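Local coordinates for arginine kinase (Anthopleura japonica, PDB 4RF6), which catalyses the reversible transfer of a phosphoryl group from ATP to L-arginine, using a chain in which two phosphagen kinase units are joined in tandem, at residues K645-I658 / N705-T717. Residues are numbered along the deposited sequence; the frame is centred on the assembly and turned at random.
Sequences KIPKASAHPDFQKI and NGVKKLLEIEKST
The carboxylate of Glu714 takes the first two backbone N-H groups, of Lys648 and Ala649, at the start of the short, weakly bonded helix 647-651. Glu714 OE1 receives Lys648 N at 2.8 Å through its syn lone pair, and OE2 receives Ala649 N at 2.9 Å in a fairly straight bond (166° at the hydrogen). A bend at chi2 (65°) brings the carboxylate to the helix, and the two bonds hold it against rotation. Its negative charge would be favoured at this N-terminal end. The ammonium of Lys648 makes no contact with this carboxylate; its chain, bent at chi3, takes NZ to within 2.7 Å of Ser716 O.

Apolar contacts continue along the helix 705-714. Ile713 lays CD1 over the centre of the His652 ring, a CH-pi contact 3.6 Å from the centroid, while CG2 touches Ala649 CB at 3.6 Å. The same ring accepts Asp654 N at ND1 (3.0 Å), a capping bond that, with Pro653 and Ile713 on opposite faces, helps hold the ring. Ile658 is a knob among Gly706, Lys709, Leu710 and Ile713.

In the catalytic domain of the second repeat, away from the substrate sites, the end of the last helix thus packs at 108° on helix 647-651, just after strand 638-645; Leu710 also touches Ile686 of strand 683-688, and Leu711 touches Ile479 of strand 479-488.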
loop_
_atom_site.group_PDB
_atom_site.type_symbol
_atom_site.label_atom_id
_atom_site.label_comp_id
_atom_site.label_asym_id
_atom_site.label_seq_id
_atom_site.Cartn_x
_atom_site.Cartn_y
_atom_site.Cartn_z
ATOM N N LYS A 645 9.781 -34.759 23.929
ATOM C CA LYS A 645 10.018 -36.120 23.444
ATOM C C LYS A 645 9.373 -37.138 24.367
ATOM O O LYS A 645 9.870 -37.390 25.463
ATOM C CB LYS A 645 11.515 -36.407 23.363
ATOM C CG LYS A 645 12.298 -35.427 22.524
ATOM C CD LYS A 645 13.734 -35.892 22.411
ATOM C CE LYS A 645 14.577 -34.895 21.658
ATOM N NZ LYS A 645 15.906 -35.480 21.344
ATOM N N ILE A 646 8.269 -37.731 23.928
ATOM C CA ILE A 646 7.468 -38.565 24.818
ATOM C C ILE A 646 7.036 -39.913 24.180
ATOM O O ILE A 646 5.842 -40.193 24.047
ATOM C CB ILE A 646 6.248 -37.738 25.346
ATOM C CG1 ILE A 646 6.705 -36.410 25.951
ATOM C CG2 ILE A 646 5.507 -38.457 26.428
ATOM C CD1 ILE A 646 7.438 -36.555 27.283
ATOM N N PRO A 647 8.014 -40.757 23.781
ATOM C CA PRO A 647 7.657 -42.053 23.185
ATOM C C PRO A 647 6.956 -42.990 24.170
ATOM O O PRO A 647 5.950 -43.608 23.807
ATOM C CB PRO A 647 9.015 -42.641 22.787
ATOM C CG PRO A 647 9.916 -41.460 22.643
ATOM C CD PRO A 647 9.467 -40.511 23.709
ATOM N N LYS A 648 7.482 -43.094 25.388
ATOM C CA LYS A 648 6.877 -43.943 26.414
ATOM C C LYS A 648 5.424 -43.551 26.732
ATOM O O LYS A 648 4.516 -44.375 26.628
ATOM C CB LYS A 648 7.730 -43.968 27.690
ATOM C CG LYS A 648 9.155 -44.471 27.482
ATOM C CD LYS A 648 9.720 -45.135 28.736
ATOM C CE LYS A 648 9.751 -44.189 29.928
ATOM N NZ LYS A 648 10.248 -44.867 31.162
ATOM N N ALA A 649 5.190 -42.296 27.102
ATOM C CA ALA A 649 3.839 -41.897 27.502
ATOM C C ALA A 649 2.844 -41.763 26.345
ATOM O O ALA A 649 1.646 -41.897 26.560
ATOM C CB ALA A 649 3.856 -40.644 28.367
ATOM N N SER A 650 3.319 -41.509 25.126
ATOM C CA SER A 650 2.411 -41.485 23.973
ATOM C C SER A 650 1.788 -42.868 23.733
ATOM O O SER A 650 0.699 -42.984 23.165
ATOM C CB SER A 650 3.109 -40.974 22.706
ATOM O OG SER A 650 4.137 -41.847 22.281
ATOM N N ALA A 651 2.485 -43.907 24.192
ATOM C CA ALA A 651 1.994 -45.281 24.106
ATOM C C ALA A 651 1.340 -45.739 25.413
ATOM O O ALA A 651 0.689 -46.786 25.455
ATOM C CB ALA A 651 3.126 -46.219 23.726
ATOM N N HIS A 652 1.527 -44.959 26.475
ATOM C CA HIS A 652 0.914 -45.245 27.771
ATOM C C HIS A 652 -0.604 -45.087 27.681
ATOM O O HIS A 652 -1.100 -44.259 26.918
ATOM C CB HIS A 652 1.472 -44.294 28.833
ATOM C CG HIS A 652 1.373 -44.812 30.233
ATOM N ND1 HIS A 652 0.261 -44.622 31.028
ATOM C CD2 HIS A 652 2.259 -45.502 30.992
ATOM C CE1 HIS A 652 0.464 -45.179 32.208
ATOM N NE2 HIS A 652 1.670 -45.721 32.212
ATOM N N PRO A 653 -1.354 -45.887 28.455
ATOM C CA PRO A 653 -2.818 -45.765 28.406
ATOM C C PRO A 653 -3.400 -44.700 29.342
ATOM O O PRO A 653 -4.622 -44.567 29.409
ATOM C CB PRO A 653 -3.295 -47.157 28.826
ATOM C CG PRO A 653 -2.221 -47.652 29.729
ATOM C CD PRO A 653 -0.925 -47.089 29.192
ATOM N N ASP A 654 -2.552 -43.964 30.055
ATOM C CA ASP A 654 -3.022 -42.808 30.814
ATOM C C ASP A 654 -2.909 -41.563 29.940
ATOM O O ASP A 654 -3.396 -40.488 30.299
ATOM C CB ASP A 654 -2.225 -42.630 32.110
ATOM C CG ASP A 654 -2.662 -43.588 33.201
ATOM O OD1 ASP A 654 -3.721 -44.230 33.038
ATOM O OD2 ASP A 654 -1.951 -43.686 34.226
ATOM N N PHE A 655 -2.270 -41.734 28.783
ATOM C CA PHE A 655 -2.042 -40.656 27.825
ATOM C C PHE A 655 -3.337 -39.954 27.434
ATOM O O PHE A 655 -3.457 -38.735 27.574
ATOM C CB PHE A 655 -1.362 -41.208 26.575
ATOM C CG PHE A 655 -0.888 -40.152 25.619
ATOM C CD1 PHE A 655 0.128 -39.277 25.977
ATOM C CD2 PHE A 655 -1.441 -40.051 24.353
ATOM C CE1 PHE A 655 0.575 -38.308 25.092
ATOM C CE2 PHE A 655 -1.002 -39.089 23.459
ATOM C CZ PHE A 655 0.009 -38.213 23.831
ATOM N N GLN A 656 -4.294 -40.730 26.934
ATOM C CA GLN A 656 -5.615 -40.216 26.586
ATOM C C GLN A 656 -6.261 -39.487 27.761
ATOM O O GLN A 656 -6.786 -38.378 27.601
ATOM C CB GLN A 656 -6.526 -41.365 26.151
ATOM C CG GLN A 656 -8.009 -41.022 26.206
ATOM C CD GLN A 656 -8.881 -42.231 26.492
ATOM O OE1 GLN A 656 -9.437 -42.837 25.578
ATOM N NE2 GLN A 656 -9.006 -42.586 27.768
ATOM N N LYS A 657 -6.219 -40.121 28.935
ATOM C CA LYS A 657 -6.823 -39.563 30.145
ATOM C C LYS A 657 -6.208 -38.213 30.495
ATOM O O LYS A 657 -6.914 -37.273 30.866
ATOM C CB LYS A 657 -6.636 -40.507 31.336
ATOM C CG LYS A 657 -7.239 -41.896 31.190
ATOM C CD LYS A 657 -6.938 -42.730 32.441
ATOM C CE LYS A 657 -7.412 -44.168 32.301
ATOM N NZ LYS A 657 -6.911 -44.781 31.041
ATOM N N ILE A 658 -4.885 -38.133 30.381
ATOM C CA ILE A 658 -4.141 -36.915 30.689
ATOM C C ILE A 658 -4.495 -35.769 29.740
ATOM O O ILE A 658 -4.814 -34.662 30.181
ATOM C CB ILE A 658 -2.613 -37.171 30.645
ATOM C CG1 ILE A 658 -2.181 -38.026 31.837
ATOM C CG2 ILE A 658 -1.845 -35.865 30.651
ATOM C CD1 ILE A 658 -0.789 -38.631 31.691
ATOM N N ASN A 705 0.503 -28.755 34.250
ATOM C CA ASN A 705 0.066 -29.939 34.973
ATOM C C ASN A 705 0.081 -31.181 34.083
ATOM O O ASN A 705 0.548 -32.250 34.493
ATOM C CB ASN A 705 -1.331 -29.717 35.568
ATOM C CG ASN A 705 -1.330 -28.720 36.710
ATOM O OD1 ASN A 705 -0.285 -28.442 37.295
ATOM N ND2 ASN A 705 -2.507 -28.174 37.037
ATOM N N GLY A 706 -0.436 -31.023 32.866
ATOM C CA GLY A 706 -0.477 -32.099 31.892
ATOM C C GLY A 706 0.899 -32.597 31.503
ATOM O O GLY A 706 1.171 -33.796 31.578
ATOM N N VAL A 707 1.766 -31.673 31.093
ATOM C CA VAL A 707 3.144 -31.996 30.716
ATOM C C VAL A 707 3.912 -32.636 31.873
ATOM O O VAL A 707 4.735 -33.538 31.667
ATOM C CB VAL A 707 3.890 -30.749 30.189
ATOM C CG1 VAL A 707 5.359 -31.042 29.959
ATOM C CG2 VAL A 707 3.251 -30.260 28.886
ATOM N N LYS A 708 3.635 -32.173 33.089
ATOM C CA LYS A 708 4.265 -32.733 34.282
ATOM C C LYS A 708 3.972 -34.228 34.389
ATOM O O LYS A 708 4.871 -35.031 34.631
ATOM C CB LYS A 708 3.756 -32.007 35.530
ATOM C CG LYS A 708 4.453 -32.391 36.839
ATOM C CD LYS A 708 3.825 -31.624 37.999
ATOM C CE LYS A 708 4.761 -31.502 39.190
ATOM N NZ LYS A 708 5.131 -32.822 39.762
ATOM N N LYS A 709 2.711 -34.600 34.190
ATOM C CA LYS A 709 2.323 -36.005 34.252
ATOM C C LYS A 709 2.903 -36.827 33.101
ATOM O O LYS A 709 3.234 -38.000 33.275
ATOM C CB LYS A 709 0.801 -36.137 34.304
ATOM C CG LYS A 709 0.200 -35.559 35.576
ATOM C CD LYS A 709 -1.195 -36.092 35.830
ATOM C CE LYS A 709 -1.614 -35.822 37.268
ATOM N NZ LYS A 709 -2.906 -36.483 37.617
ATOM N N LEU A 710 3.015 -36.213 31.924
ATOM C CA LEU A 710 3.650 -36.873 30.787
ATOM C C LEU A 710 5.125 -37.111 31.090
ATOM O O LEU A 710 5.688 -38.141 30.713
ATOM C CB LEU A 710 3.496 -36.033 29.513
ATOM C CG LEU A 710 2.055 -35.769 29.066
ATOM C CD1 LEU A 710 2.026 -34.916 27.811
ATOM C CD2 LEU A 710 1.322 -37.082 28.840
ATOM N N LEU A 711 5.745 -36.160 31.785
ATOM C CA LEU A 711 7.149 -36.289 32.162
ATOM C C LEU A 711 7.363 -37.390 33.190
ATOM O O LEU A 711 8.361 -38.119 33.137
ATOM C CB LEU A 711 7.700 -34.969 32.698
ATOM C CG LEU A 711 8.347 -34.065 31.658
ATOM C CD1 LEU A 711 9.181 -32.981 32.318
ATOM C CD2 LEU A 711 9.198 -34.893 30.722
ATOM N N GLU A 712 6.430 -37.505 34.131
ATOM C CA GLU A 712 6.542 -38.499 35.195
ATOM C C GLU A 712 6.535 -39.926 34.643
ATOM O O GLU A 712 7.158 -40.823 35.210
ATOM C CB GLU A 712 5.442 -38.298 36.245
ATOM C CG GLU A 712 5.792 -37.261 37.317
ATOM C CD GLU A 712 4.569 -36.601 37.945
ATOM O OE1 GLU A 712 3.437 -36.875 37.494
ATOM O OE2 GLU A 712 4.749 -35.801 38.889
ATOM N N ILE A 713 5.833 -40.124 33.532
ATOM C CA ILE A 713 5.803 -41.419 32.857
ATOM C C ILE A 713 7.060 -41.626 32.004
ATOM O O ILE A 713 7.648 -42.713 31.999
ATOM C CB ILE A 713 4.518 -41.586 32.010
ATOM C CG1 ILE A 713 3.285 -41.618 32.918
ATOM C CG2 ILE A 713 4.589 -42.845 31.155
ATOM C CD1 ILE A 713 1.954 -41.700 32.177
ATOM N N GLU A 714 7.492 -40.581 31.305
ATOM C CA GLU A 714 8.698 -40.682 30.483
ATOM C C GLU A 714 9.965 -40.857 31.328
ATOM O O GLU A 714 11.012 -41.264 30.814
ATOM C CB GLU A 714 8.840 -39.456 29.575
ATOM C CG GLU A 714 9.546 -39.741 28.258
ATOM C CD GLU A 714 8.754 -40.679 27.367
ATOM O OE1 GLU A 714 9.381 -41.440 26.602
ATOM O OE2 GLU A 714 7.505 -40.657 27.431
ATOM N N LYS A 715 9.860 -40.556 32.621
ATOM C CA LYS A 715 11.012 -40.565 33.521
ATOM C C LYS A 715 11.026 -41.727 34.521
ATOM O O LYS A 715 12.025 -41.936 35.211
ATOM C CB LYS A 715 11.117 -39.238 34.274
ATOM C CG LYS A 715 11.978 -38.185 33.592
ATOM C CD LYS A 715 11.754 -36.811 34.210
ATOM C CE LYS A 715 11.708 -36.906 35.725
ATOM N NZ LYS A 715 11.562 -35.582 36.385
ATOM N N SER A 716 9.932 -42.479 34.606
ATOM C CA SER A 716 9.902 -43.655 35.477
ATOM C C SER A 716 10.853 -44.749 34.983
ATOM O O SER A 716 11.037 -44.926 33.777
ATOM C CB SER A 716 8.478 -44.194 35.646
ATOM O OG SER A 716 7.805 -44.294 34.405
ATOM N N THR A 717 11.452 -45.474 35.925
ATOM C CA THR A 717 12.494 -46.455 35.617
ATOM C C THR A 717 11.998 -47.896 35.754
ATOM O O THR A 717 10.881 -48.227 35.350
ATOM C CB THR A 717 13.723 -46.252 36.533
ATOM O OG1 THR A 717 14.703 -47.265 36.272
ATOM C CG2 THR A 717 13.311 -46.318 37.993
#